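Local coordinates for 190aa long hypothetical protein (Pyrococcus horikoshii, PDB 2DDZ), which is of unknown function but assembles as a hexamer and belongs to the DUF366 family, probably a distant relative of the class II aminoacyl-tRNA synthetases, at residues L7-R12 with R28-L33; K64-V69 with K141-P146; H70-L75 with K133-L138; P79-A84 with A125-V130. One frame throughout, in Å; residues are numbered along the deposited sequence.

How the contacts relate
All four contacts reach one mixed beta sheet. Contact 3 lies at its middle, its centre about 3 Å from that of the chain, and joins strands 68-75 and 131-139. Contact 2 lies at one end of this pair and touches it: Val69 N approaches Leu138 O to 2.8 Å, a probable hydrogen bond. Contact 4 adjoins through Lys133 O and Thr126 N, 3.0 Å apart and also a probable hydrogen bond; its centre is about 13 Å from that of contact 3. Contacts 2 and 4 lie on opposite sides of the chain's centre, about 27 Å apart between their own centres. Contact 1 touches none of the others; it holds three of the four guanidine-pocket residues. Another guanidine touches Pro129 in contact 4.

Contact 1: L7-R12 with R28-L33; sequences LIIKER and RNFGIL. With GAI (guanidine), chain Q.
With chi1 at 175°, Leu7 carries CG anti to its own nitrogen and reaches across to Phe30, whose ring swings beside its backbone N to meet it. The CD2 methyl sits 4.1 Å from the Phe30 ring centroid and 30° off the normal, an off-centre CH-pi contact. The same Leu7 CD2 presses on Ile32 CD1 at 3.4 Å, closer than usual for two carbons. Asn29 CB lies over the centre of the opposite ring face; Ile9 CD1, on the Leu7 side, comes obliquely to Phe30 CZ at 3.4 Å. These residues belong to a beta-alpha-beta unit, strand 5-8, helix 25-30 and the parallel strand 36-45; Gly31, with positive phi, is the first residue to leave helical geometry, and Ile32 after it points toward Leu7. Behind them Val38 packs on both Ile9 and Phe30, and Trp25 meets Phe30 edge-to-face. Toward the surface, Arg12 extends from CG to NE and brings NH2 to the edge of the Phe30 ring, 3.8 Å from CE1, the two planes 67° apart. The bound guanidine lies at the guanidinium edge, its N2 3.4 Å from Arg12 NH1, and its N3 approaches Phe30 CZ obliquely at 3.6 Å.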
loop_
_atom_site.group_PDB
_atom_site.type_symbol
_atom_site.label_atom_id
_atom_site.label_comp_id
_atom_site.label_asym_id
_atom_site.label_seq_id
_atom_site.Cartn_x
_atom_site.Cartn_y
_atom_site.Cartn_z
ATOM N N LEU E 7 -24.265 -12.858 9.301
ATOM C CA LEU E 7 -24.734 -13.710 10.383
ATOM C C LEU E 7 -25.479 -12.896 11.431
ATOM O O LEU E 7 -24.895 -12.028 12.078
ATOM C CB LEU E 7 -23.568 -14.434 11.062
ATOM C CG LEU E 7 -23.962 -15.261 12.301
ATOM C CD1 LEU E 7 -24.915 -16.388 11.875
ATOM C CD2 LEU E 7 -22.717 -15.850 12.982
ATOM N N ILE E 8 -26.772 -13.178 11.585
ATOM C CA ILE E 8 -27.590 -12.506 12.586
ATOM C C ILE E 8 -27.834 -13.534 13.686
ATOM O O ILE E 8 -28.445 -14.563 13.430
ATOM C CB ILE E 8 -28.966 -12.083 12.034
ATOM C CG1 ILE E 8 -28.825 -11.318 10.718
ATOM C CG2 ILE E 8 -29.668 -11.185 13.040
ATOM C CD1 ILE E 8 -28.058 -10.030 10.846
ATOM N N ILE E 9 -27.349 -13.270 14.895
ATOM C CA ILE E 9 -27.541 -14.201 16.012
ATOM C C ILE E 9 -28.892 -13.903 16.687
ATOM O O ILE E 9 -29.005 -12.997 17.506
ATOM C CB ILE E 9 -26.382 -14.081 17.021
ATOM C CG1 ILE E 9 -25.075 -14.418 16.301
ATOM C CG2 ILE E 9 -26.598 -15.029 18.209
ATOM C CD1 ILE E 9 -23.840 -14.142 17.111
ATOM N N LYS E 10 -29.891 -14.701 16.316
ATOM C CA LYS E 10 -31.251 -14.571 16.807
ATOM C C LYS E 10 -31.615 -15.482 18.003
ATOM O O LYS E 10 -32.456 -15.127 18.827
ATOM C CB LYS E 10 -32.205 -14.859 15.648
ATOM C CG LYS E 10 -31.794 -14.164 14.362
ATOM C CD LYS E 10 -32.512 -14.696 13.144
ATOM C CE LYS E 10 -32.246 -13.765 11.975
ATOM N NZ LYS E 10 -32.888 -14.220 10.722
ATOM N N GLU E 11 -30.989 -16.652 18.087
ATOM C CA GLU E 11 -31.230 -17.621 19.159
ATOM C C GLU E 11 -30.852 -17.147 20.578
ATOM O O GLU E 11 -31.491 -17.523 21.564
ATOM C CB GLU E 11 -30.463 -18.922 18.857
ATOM C CG GLU E 11 -28.961 -18.705 18.612
ATOM C CD GLU E 11 -28.626 -18.301 17.172
ATOM O OE1 GLU E 11 -29.486 -17.713 16.485
ATOM O OE2 GLU E 11 -27.486 -18.566 16.729
ATOM N N ARG E 12 -29.809 -16.329 20.691
ATOM C CA ARG E 12 -29.360 -15.850 22.003
ATOM C C ARG E 12 -28.860 -14.411 21.982
ATOM O O ARG E 12 -28.939 -13.719 20.969
ATOM C CB ARG E 12 -28.228 -16.737 22.512
ATOM C CG ARG E 12 -27.282 -17.114 21.392
ATOM C CD ARG E 12 -25.916 -17.532 21.859
ATOM N NE ARG E 12 -25.067 -17.836 20.712
ATOM C CZ ARG E 12 -23.741 -17.853 20.755
ATOM N NH1 ARG E 12 -23.112 -17.580 21.893
ATOM N NH2 ARG E 12 -23.047 -18.143 19.662
ATOM N N ARG E 28 -12.965 -16.653 14.287
ATOM C CA ARG E 28 -12.558 -17.407 15.473
ATOM C C ARG E 28 -13.760 -17.988 16.205
ATOM O O ARG E 28 -13.738 -19.141 16.622
ATOM C CB ARG E 28 -11.785 -16.495 16.426
ATOM C CG ARG E 28 -10.290 -16.597 16.305
ATOM C CD ARG E 28 -9.584 -15.728 17.355
ATOM N NE ARG E 28 -9.547 -14.274 17.091
ATOM C CZ ARG E 28 -10.336 -13.356 17.661
ATOM N NH1 ARG E 28 -10.184 -12.079 17.352
ATOM N NH2 ARG E 28 -11.279 -13.700 18.528
ATOM N N ASN E 29 -14.812 -17.182 16.324
ATOM C CA ASN E 29 -16.014 -17.591 17.049
ATOM C C ASN E 29 -17.140 -18.272 16.258
ATOM O O ASN E 29 -17.777 -19.195 16.761
ATOM C CB ASN E 29 -16.568 -16.375 17.789
ATOM C CG ASN E 29 -15.630 -15.896 18.884
ATOM O OD1 ASN E 29 -14.697 -15.125 18.644
ATOM N ND2 ASN E 29 -15.871 -16.361 20.097
ATOM N N PHE E 30 -17.378 -17.829 15.029
ATOM C CA PHE E 30 -18.452 -18.390 14.221
ATOM C C PHE E 30 -17.992 -19.135 12.963
ATOM O O PHE E 30 -18.807 -19.664 12.218
ATOM C CB PHE E 30 -19.416 -17.264 13.871
ATOM C CG PHE E 30 -19.791 -16.410 15.056
ATOM C CD1 PHE E 30 -20.566 -16.935 16.095
ATOM C CD2 PHE E 30 -19.354 -15.085 15.146
ATOM C CE1 PHE E 30 -20.907 -16.156 17.201
ATOM C CE2 PHE E 30 -19.689 -14.295 16.247
ATOM C CZ PHE E 30 -20.468 -14.833 17.280
ATOM N N GLY E 31 -16.686 -19.187 12.733
ATOM C CA GLY E 31 -16.181 -19.902 11.573
ATOM C C GLY E 31 -16.475 -19.261 10.229
ATOM O O GLY E 31 -16.348 -19.903 9.186
ATOM N N ILE E 32 -16.865 -17.995 10.250
ATOM C CA ILE E 32 -17.167 -17.268 9.026
ATOM C C ILE E 32 -15.868 -16.694 8.476
ATOM O O ILE E 32 -15.256 -15.820 9.087
ATOM C CB ILE E 32 -18.153 -16.124 9.310
ATOM C CG1 ILE E 32 -19.443 -16.700 9.886
ATOM C CG2 ILE E 32 -18.446 -15.351 8.035
ATOM C CD1 ILE E 32 -20.350 -15.655 10.519
ATOM N N LEU E 33 -15.453 -17.192 7.317
ATOM C CA LEU E 33 -14.214 -16.753 6.681
ATOM C C LEU E 33 -14.383 -15.535 5.768
ATOM O O LEU E 33 -15.396 -15.393 5.093
ATOM C CB LEU E 33 -13.642 -17.911 5.874
ATOM C CG LEU E 33 -12.260 -17.764 5.248
ATOM C CD1 LEU E 33 -11.199 -17.817 6.323
ATOM C CD2 LEU E 33 -12.051 -18.889 4.245
HETATM C C GAI Q . -19.358 -15.540 21.888
HETATM N N1 GAI Q . -19.139 -14.564 22.727
HETATM N N2 GAI Q . -19.877 -16.713 22.301
HETATM N N3 GAI Q . -19.056 -15.366 20.577
#

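Contact 2: K64-V69 with K141-P146; sequences KGDDMV and KTVGVP
Asp66 donates its backbone N-H to Val143 O at 3.1 Å, with an angle of 151° at the hydrogen and the donor tilted from the carbonyl plane. The Asp66 side chain, its CG beside the backbone N (chi1 -69°), folds over the same turn and sets CG 3.6 Å from Gly144 CA. Its OD2 also nears Gly144 N, but the angle is too poor for a hydrogen bond. Gly144 has positive phi and offers no side chain here, which lets the carboxylate settle close against the loop. Two residues back, Lys64 O receives two carbon contacts: a CA-H...O approach from Val145 CA at 3.5 Å and Pro146 CD at 3.3 Å. Lys64 CB rests on Gly144 O at 3.6 Å, while the rest of that chain leads away. At the second corner residue, Asp67, the aliphatic part of Lys141 lies obliquely across the side chain, Lys141 CD to Asp67 CB 4.0 Å. Their charged ends do not form a salt bridge; Lys141 pairs instead with Glu155, and Asp67 with Arg41 through OD2, an atom whose position is less certain. The loop 141-146 follows strand 131-139 and leads on toward helix 161-184. It is laid against the corner at Asp66 and Asp67, where the chain passes from strand 64-65 into strand 68-75, both antiparallel partners of strand 36-45.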
loop_
_atom_site.group_PDB
_atom_site.type_symbol
_atom_site.label_atom_id
_atom_site.label_comp_id
_atom_site.label_asym_id
_atom_site.label_seq_id
_atom_site.Cartn_x
_atom_site.Cartn_y
_atom_site.Cartn_z
ATOM N N LYS E 64 -21.494 2.245 28.217
ATOM C CA LYS E 64 -22.414 1.245 28.753
ATOM C C LYS E 64 -23.863 1.341 28.280
ATOM O O LYS E 64 -24.335 2.391 27.837
ATOM C CB LYS E 64 -22.419 1.291 30.282
ATOM C CG LYS E 64 -21.141 0.843 30.954
ATOM C CD LYS E 64 -21.299 0.925 32.469
ATOM C CE LYS E 64 -20.043 0.479 33.198
ATOM N NZ LYS E 64 -20.219 0.543 34.677
ATOM N N GLY E 65 -24.559 0.217 28.408
ATOM C CA GLY E 65 -25.955 0.115 28.032
ATOM C C GLY E 65 -26.358 -1.280 28.442
ATOM O O GLY E 65 -25.497 -2.162 28.520
ATOM N N ASP E 66 -27.636 -1.500 28.730
ATOM C CA ASP E 66 -28.065 -2.838 29.122
ATOM C C ASP E 66 -28.638 -3.614 27.947
ATOM O O ASP E 66 -28.686 -4.840 27.972
ATOM C CB ASP E 66 -29.101 -2.773 30.252
ATOM C CG ASP E 66 -28.503 -2.303 31.575
ATOM O OD1 ASP E 66 -27.452 -2.845 31.996
ATOM O OD2 ASP E 66 -29.093 -1.395 32.199
ATOM N N ASP E 67 -29.062 -2.897 26.912
ATOM C CA ASP E 67 -29.650 -3.541 25.750
ATOM C C ASP E 67 -29.331 -2.760 24.477
ATOM O O ASP E 67 -29.835 -1.652 24.270
ATOM C CB ASP E 67 -31.157 -3.644 25.955
ATOM C CG ASP E 67 -31.800 -4.619 25.011
ATOM O OD1 ASP E 67 -31.192 -5.685 24.763
ATOM O OD2 ASP E 67 -32.917 -4.329 24.533
ATOM N N MET E 68 -28.523 -3.363 23.609
ATOM C CA MET E 68 -28.093 -2.704 22.376
ATOM C C MET E 68 -27.984 -3.688 21.210
ATOM O O MET E 68 -27.721 -4.878 21.411
ATOM C CB MET E 68 -26.718 -2.054 22.646
ATOM C CG MET E 68 -26.140 -1.088 21.601
ATOM S SD MET E 68 -24.490 -0.452 22.066
ATOM C CE MET E 68 -24.942 0.845 22.949
ATOM N N VAL E 69 -28.216 -3.191 19.997
ATOM C CA VAL E 69 -28.068 -3.991 18.780
ATOM C C VAL E 69 -26.635 -3.687 18.298
ATOM O O VAL E 69 -26.294 -2.525 18.035
ATOM C CB VAL E 69 -29.074 -3.571 17.673
ATOM C CG1 VAL E 69 -28.723 -4.263 16.362
ATOM C CG2 VAL E 69 -30.495 -3.950 18.080
ATOM N N LYS E 141 -32.891 0.147 24.467
ATOM C CA LYS E 141 -33.443 0.883 25.592
ATOM C C LYS E 141 -32.352 1.893 26.001
ATOM O O LYS E 141 -31.200 1.801 25.538
ATOM C CB LYS E 141 -33.703 -0.034 26.801
ATOM C CG LYS E 141 -34.465 -1.328 26.523
ATOM C CD LYS E 141 -34.485 -2.242 27.770
ATOM C CE LYS E 141 -34.961 -3.663 27.446
ATOM N NZ LYS E 141 -36.279 -3.672 26.751
ATOM N N THR E 142 -32.692 2.854 26.859
ATOM C CA THR E 142 -31.695 3.816 27.314
ATOM C C THR E 142 -31.379 3.511 28.773
ATOM O O THR E 142 -30.848 4.348 29.497
ATOM C CB THR E 142 -32.208 5.257 27.190
ATOM O OG1 THR E 142 -33.320 5.449 28.079
ATOM C CG2 THR E 142 -32.637 5.556 25.749
ATOM N N VAL E 143 -31.721 2.297 29.190
ATOM C CA VAL E 143 -31.447 1.852 30.555
ATOM C C VAL E 143 -29.980 1.429 30.608
ATOM O O VAL E 143 -29.443 0.907 29.631
ATOM C CB VAL E 143 -32.343 0.627 30.962
ATOM C CG1 VAL E 143 -31.863 0.031 32.289
ATOM C CG2 VAL E 143 -33.803 1.060 31.106
ATOM N N GLY E 144 -29.339 1.655 31.747
ATOM C CA GLY E 144 -27.942 1.279 31.894
ATOM C C GLY E 144 -26.971 2.244 31.231
ATOM O O GLY E 144 -25.760 2.166 31.452
ATOM N N VAL E 145 -27.499 3.148 30.411
ATOM C CA VAL E 145 -26.666 4.122 29.725
ATOM C C VAL E 145 -26.204 5.177 30.716
ATOM O O VAL E 145 -27.002 5.715 31.482
ATOM C CB VAL E 145 -27.432 4.821 28.587
ATOM C CG1 VAL E 145 -26.542 5.875 27.925
ATOM C CG2 VAL E 145 -27.890 3.796 27.570
ATOM N N PRO E 146 -24.901 5.493 30.712
ATOM C CA PRO E 146 -24.376 6.501 31.636
ATOM C C PRO E 146 -25.016 7.868 31.421
ATOM O O PRO E 146 -25.186 8.323 30.284
ATOM C CB PRO E 146 -22.881 6.494 31.334
ATOM C CG PRO E 146 -22.838 6.134 29.879
ATOM C CD PRO E 146 -23.848 5.017 29.798
#

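Contact 3: H70-L75 with K133-L138; sequences HYILEL and KIHIGL
His70 and His135 meet through their ring edges without stacking, planes 38° apart. ND1 of His70 and NE2 of His135 share a hydrogen bond of 3.0 Å in which either may be the donor. His135 reaches its partner because CG is anti to the backbone N (chi1 172°), which leans the imidazole toward strand 70-75. Further rings hold the pair: Tyr16 stacks on His135 and Phe40 on His70. At the far end of this face Lys133, bent at three torsions, curls across Glu74 with CD 3.4 Å from Glu74 CG. Their charges stay beyond salt-bridge range and are joined through a water, 2.6 Å from Glu74 OE1 and 3.3 Å from Lys133 NZ. The ammonium is also bonded to Arg22 O and Ala20 O, while Glu74 OE2 is held by Ser131 and His24 N. On the other face Tyr71 turns a ring edge to Ile136 O, with CD1 3.4 Å from it, and its hydroxyl bonds Ser168. Backbone bonds run both ways in the hydrogen-bonded pairs Tyr71-Ile136 and Leu73-Ile134. The two antiparallel strands form the middle of a sheet with helices 81-100 and 161-184 against one face. The opposite face carries His70, His135, Glu74 and Lys133 as well as Ile72; a glycerol near His135 may mark a pocket there, consistent with a fold like that of class II synthetases.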
loop_
_atom_site.group_PDB
_atom_site.type_symbol
_atom_site.label_atom_id
_atom_site.label_comp_id
_atom_site.label_asym_id
_atom_site.label_seq_id
_atom_site.Cartn_x
_atom_site.Cartn_y
_atom_site.Cartn_z
ATOM N N HIS E 70 -25.804 -4.719 18.196
ATOM C CA HIS E 70 -24.410 -4.545 17.784
ATOM C C HIS E 70 -24.123 -5.001 16.363
ATOM O O HIS E 70 -24.665 -6.014 15.897
ATOM C CB HIS E 70 -23.484 -5.326 18.728
ATOM C CG HIS E 70 -23.587 -4.912 20.163
ATOM N ND1 HIS E 70 -23.005 -3.759 20.650
ATOM C CD2 HIS E 70 -24.210 -5.492 21.217
ATOM C CE1 HIS E 70 -23.265 -3.648 21.940
ATOM N NE2 HIS E 70 -23.995 -4.688 22.310
ATOM N N TYR E 71 -23.263 -4.257 15.674
ATOM C CA TYR E 71 -22.868 -4.630 14.318
ATOM C C TYR E 71 -21.360 -4.706 14.298
ATOM O O TYR E 71 -20.684 -3.725 14.593
ATOM C CB TYR E 71 -23.306 -3.602 13.269
ATOM C CG TYR E 71 -24.782 -3.328 13.221
ATOM C CD1 TYR E 71 -25.395 -2.573 14.217
ATOM C CD2 TYR E 71 -25.570 -3.807 12.169
ATOM C CE1 TYR E 71 -26.760 -2.291 14.174
ATOM C CE2 TYR E 71 -26.947 -3.531 12.116
ATOM C CZ TYR E 71 -27.528 -2.769 13.127
ATOM O OH TYR E 71 -28.867 -2.475 13.096
ATOM N N ILE E 72 -20.830 -5.870 13.960
ATOM C CA ILE E 72 -19.395 -6.034 13.896
ATOM C C ILE E 72 -19.021 -6.386 12.483
ATOM O O ILE E 72 -19.386 -7.436 11.959
ATOM C CB ILE E 72 -18.910 -7.103 14.860
ATOM C CG1 ILE E 72 -18.930 -6.523 16.268
ATOM C CG2 ILE E 72 -17.499 -7.556 14.493
ATOM C CD1 ILE E 72 -18.957 -7.575 17.284
ATOM N N LEU E 73 -18.292 -5.470 11.870
ATOM C CA LEU E 73 -17.868 -5.617 10.506
ATOM C C LEU E 73 -16.364 -5.820 10.362
ATOM O O LEU E 73 -15.570 -5.172 11.049
ATOM C CB LEU E 73 -18.310 -4.380 9.735
ATOM C CG LEU E 73 -17.897 -4.294 8.272
ATOM C CD1 LEU E 73 -18.508 -5.455 7.505
ATOM C CD2 LEU E 73 -18.357 -2.965 7.706
ATOM N N GLU E 74 -15.979 -6.751 9.488
ATOM C CA GLU E 74 -14.571 -6.998 9.209
ATOM C C GLU E 74 -14.372 -7.145 7.705
ATOM O O GLU E 74 -15.037 -7.931 7.042
ATOM C CB GLU E 74 -14.038 -8.238 9.930
ATOM C CG GLU E 74 -12.508 -8.370 9.808
ATOM C CD GLU E 74 -11.890 -9.259 10.887
ATOM O OE1 GLU E 74 -12.577 -10.178 11.372
ATOM O OE2 GLU E 74 -10.708 -9.059 11.240
ATOM N N LEU E 75 -13.458 -6.345 7.177
ATOM C CA LEU E 75 -13.158 -6.351 5.759
ATOM C C LEU E 75 -11.662 -6.511 5.537
ATOM O O LEU E 75 -10.845 -5.712 6.007
ATOM C CB LEU E 75 -13.644 -5.046 5.112
ATOM C CG LEU E 75 -15.150 -4.787 5.196
ATOM C CD1 LEU E 75 -15.487 -3.503 4.485
ATOM C CD2 LEU E 75 -15.903 -5.951 4.564
ATOM N N LYS E 133 -11.829 -3.011 10.795
ATOM C CA LYS E 133 -12.784 -3.430 11.807
ATOM C C LYS E 133 -13.683 -2.291 12.230
ATOM O O LYS E 133 -13.204 -1.247 12.675
ATOM C CB LYS E 133 -12.054 -3.980 13.037
ATOM C CG LYS E 133 -11.553 -5.388 12.848
ATOM C CD LYS E 133 -12.713 -6.316 12.504
ATOM C CE LYS E 133 -13.757 -6.407 13.634
ATOM N NZ LYS E 133 -13.566 -7.594 14.527
ATOM N N ILE E 134 -14.990 -2.510 12.114
ATOM C CA ILE E 134 -15.992 -1.503 12.463
ATOM C C ILE E 134 -17.065 -1.985 13.440
ATOM O O ILE E 134 -17.563 -3.097 13.325
ATOM C CB ILE E 134 -16.764 -1.014 11.200
ATOM C CG1 ILE E 134 -15.808 -0.435 10.160
ATOM C CG2 ILE E 134 -17.815 0.006 11.594
ATOM C CD1 ILE E 134 -14.619 0.242 10.757
ATOM N N HIS E 135 -17.431 -1.141 14.394
ATOM C CA HIS E 135 -18.511 -1.484 15.307
ATOM C C HIS E 135 -19.585 -0.410 15.283
ATOM O O HIS E 135 -19.289 0.777 15.237
ATOM C CB HIS E 135 -18.047 -1.644 16.762
ATOM C CG HIS E 135 -19.185 -1.799 17.735
ATOM N ND1 HIS E 135 -19.692 -0.747 18.467
ATOM C CD2 HIS E 135 -19.960 -2.871 18.037
ATOM C CE1 HIS E 135 -20.728 -1.163 19.177
ATOM N NE2 HIS E 135 -20.911 -2.446 18.934
ATOM N N ILE E 136 -20.840 -0.836 15.288
ATOM C CA ILE E 136 -21.952 0.099 15.345
ATOM C C ILE E 136 -22.855 -0.462 16.421
ATOM O O ILE E 136 -23.061 -1.671 16.489
ATOM C CB ILE E 136 -22.780 0.181 14.050
ATOM C CG1 ILE E 136 -21.959 0.779 12.908
ATOM C CG2 ILE E 136 -24.029 1.017 14.306
ATOM C CD1 ILE E 136 -20.988 -0.200 12.316
ATOM N N GLY E 137 -23.382 0.418 17.264
ATOM C CA GLY E 137 -24.263 -0.010 18.327
ATOM C C GLY E 137 -25.463 0.906 18.378
ATOM O O GLY E 137 -25.315 2.119 18.294
ATOM N N LEU E 138 -26.655 0.330 18.483
ATOM C CA LEU E 138 -27.870 1.131 18.560
ATOM C C LEU E 138 -28.587 0.762 19.845
ATOM O O LEU E 138 -28.855 -0.417 20.091
ATOM C CB LEU E 138 -28.790 0.857 17.365
ATOM C CG LEU E 138 -28.239 1.066 15.949
ATOM C CD1 LEU E 138 -29.355 0.800 14.953
ATOM C CD2 LEU E 138 -27.702 2.495 15.779
HETATM O O HOH W 1 -14.675 -10.213 12.929
#

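Contact 4: P79-A84 with A125-V130; sequences PDILLA and ATVSPV
The flat peptide between Pro79 and Asp80 has Val127 over one face, CG1 standing almost directly above Pro79 C at 3.7 Å. The other flat group is the carboxylate of Asp80, whose CB bond leads away from the strand; its OD1 takes Leu82 N at 3.0 Å, the donor coming from above the carboxylate plane. The puckered ring of Pro79 meets the loop along its CB-CG side: CB is 3.4 Å from Ser128 O, and CG is 3.6 Å from Pro129 O. Asp80 is the N-cap of helix 81-100, and Ala84 N bonds Asp80 O within the first turn. Helix start and strand are fitted together here: strand 118-128 packs against the first turn, and an ST turn follows at Ser128, in which Ser128 OG accepts from Val130 N; the same OG is bonded to Ser131 OG. Val127 has its CG1 beside the backbone N (chi1 -54°), against the turn, and its CG2 crosses obliquely to Ile81 CG2 at 4.1 Å. One turn on, Ala84 O lies 3.4 Å from Ala125 CB, and Ala84 CB is 3.7 Å from Thr126 O. The hexamer closes over the outer side, where Thr126 OG1 bonds Arg187 O of a fourth subunit. Val130 of a fifth subunit packs on both Ile81 and Val127, and a guanidine touches Pro129.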
loop_
_atom_site.group_PDB
_atom_site.type_symbol
_atom_site.label_atom_id
_atom_site.label_comp_id
_atom_site.label_asym_id
_atom_site.label_seq_id
_atom_site.Cartn_x
_atom_site.Cartn_y
_atom_site.Cartn_z
ATOM N N PRO E 79 -5.605 -2.349 5.035
ATOM C CA PRO E 79 -5.887 -1.784 6.364
ATOM C C PRO E 79 -5.558 -0.295 6.453
ATOM O O PRO E 79 -4.653 0.112 7.171
ATOM C CB PRO E 79 -5.013 -2.630 7.294
ATOM C CG PRO E 79 -4.893 -3.940 6.552
ATOM C CD PRO E 79 -4.635 -3.449 5.143
ATOM N N ASP E 80 -6.330 0.508 5.731
ATOM C CA ASP E 80 -6.153 1.956 5.673
ATOM C C ASP E 80 -7.132 2.667 6.619
ATOM O O ASP E 80 -8.342 2.511 6.480
ATOM C CB ASP E 80 -6.410 2.401 4.232
ATOM C CG ASP E 80 -6.087 3.850 4.001
ATOM O OD1 ASP E 80 -5.972 4.607 4.990
ATOM O OD2 ASP E 80 -5.958 4.232 2.819
ATOM N N ILE E 81 -6.627 3.455 7.569
ATOM C CA ILE E 81 -7.528 4.143 8.490
ATOM C C ILE E 81 -8.550 5.060 7.790
ATOM O O ILE E 81 -9.709 5.140 8.205
ATOM C CB ILE E 81 -6.755 4.934 9.600
ATOM C CG1 ILE E 81 -5.605 5.751 9.005
ATOM C CG2 ILE E 81 -6.208 3.969 10.653
ATOM C CD1 ILE E 81 -6.031 7.038 8.353
ATOM N N LEU E 82 -8.137 5.738 6.724
ATOM C CA LEU E 82 -9.063 6.611 5.993
ATOM C C LEU E 82 -10.200 5.801 5.366
ATOM O O LEU E 82 -11.343 6.244 5.344
ATOM C CB LEU E 82 -8.311 7.404 4.925
ATOM C CG LEU E 82 -7.517 8.553 5.567
ATOM C CD1 LEU E 82 -6.576 9.222 4.570
ATOM C CD2 LEU E 82 -8.522 9.556 6.122
ATOM N N LEU E 83 -9.881 4.607 4.875
ATOM C CA LEU E 83 -10.889 3.729 4.290
ATOM C C LEU E 83 -11.853 3.290 5.389
ATOM O O LEU E 83 -13.060 3.293 5.204
ATOM C CB LEU E 83 -10.231 2.494 3.655
ATOM C CG LEU E 83 -11.164 1.393 3.121
ATOM C CD1 LEU E 83 -12.235 1.985 2.205
ATOM C CD2 LEU E 83 -10.336 0.357 2.373
ATOM N N ALA E 84 -11.307 2.923 6.544
ATOM C CA ALA E 84 -12.131 2.494 7.664
ATOM C C ALA E 84 -13.099 3.608 8.085
ATOM O O ALA E 84 -14.290 3.369 8.279
ATOM C CB ALA E 84 -11.238 2.093 8.848
ATOM N N ALA E 125 -14.401 3.003 14.118
ATOM C CA ALA E 125 -13.774 2.375 12.958
ATOM C C ALA E 125 -12.271 2.374 13.130
ATOM O O ALA E 125 -11.695 3.384 13.516
ATOM C CB ALA E 125 -14.134 3.132 11.693
ATOM N N THR E 126 -11.630 1.255 12.827
ATOM C CA THR E 126 -10.189 1.193 12.956
ATOM C C THR E 126 -9.605 0.062 12.121
ATOM O O THR E 126 -10.284 -0.512 11.278
ATOM C CB THR E 126 -9.753 1.037 14.446
ATOM O OG1 THR E 126 -8.325 1.114 14.530
ATOM C CG2 THR E 126 -10.215 -0.295 15.019
ATOM N N VAL E 127 -8.335 -0.244 12.327
ATOM C CA VAL E 127 -7.714 -1.305 11.556
ATOM C C VAL E 127 -6.842 -2.165 12.435
ATOM O O VAL E 127 -6.499 -1.784 13.567
ATOM C CB VAL E 127 -6.803 -0.753 10.406
ATOM C CG1 VAL E 127 -7.578 0.211 9.521
ATOM C CG2 VAL E 127 -5.571 -0.087 10.996
ATOM N N SER E 128 -6.499 -3.328 11.889
ATOM C CA SER E 128 -5.618 -4.297 12.526
ATOM C C SER E 128 -4.537 -4.497 11.460
ATOM O O SER E 128 -4.680 -4.018 10.341
ATOM C CB SER E 128 -6.345 -5.622 12.769
ATOM O OG SER E 128 -6.570 -6.300 11.552
ATOM N N PRO E 129 -3.447 -5.198 11.784
ATOM C CA PRO E 129 -2.441 -5.361 10.737
ATOM C C PRO E 129 -2.975 -6.008 9.458
ATOM O O PRO E 129 -2.394 -5.819 8.394
ATOM C CB PRO E 129 -1.375 -6.215 11.421
ATOM C CG PRO E 129 -1.490 -5.792 12.870
ATOM C CD PRO E 129 -2.984 -5.771 13.062
ATOM N N VAL E 130 -4.078 -6.753 9.543
ATOM C CA VAL E 130 -4.607 -7.433 8.356
ATOM C C VAL E 130 -6.048 -7.139 7.944
ATOM O O VAL E 130 -6.575 -7.797 7.049
ATOM C CB VAL E 130 -4.518 -8.954 8.508
ATOM C CG1 VAL E 130 -3.117 -9.350 8.920
ATOM C CG2 VAL E 130 -5.548 -9.431 9.525
#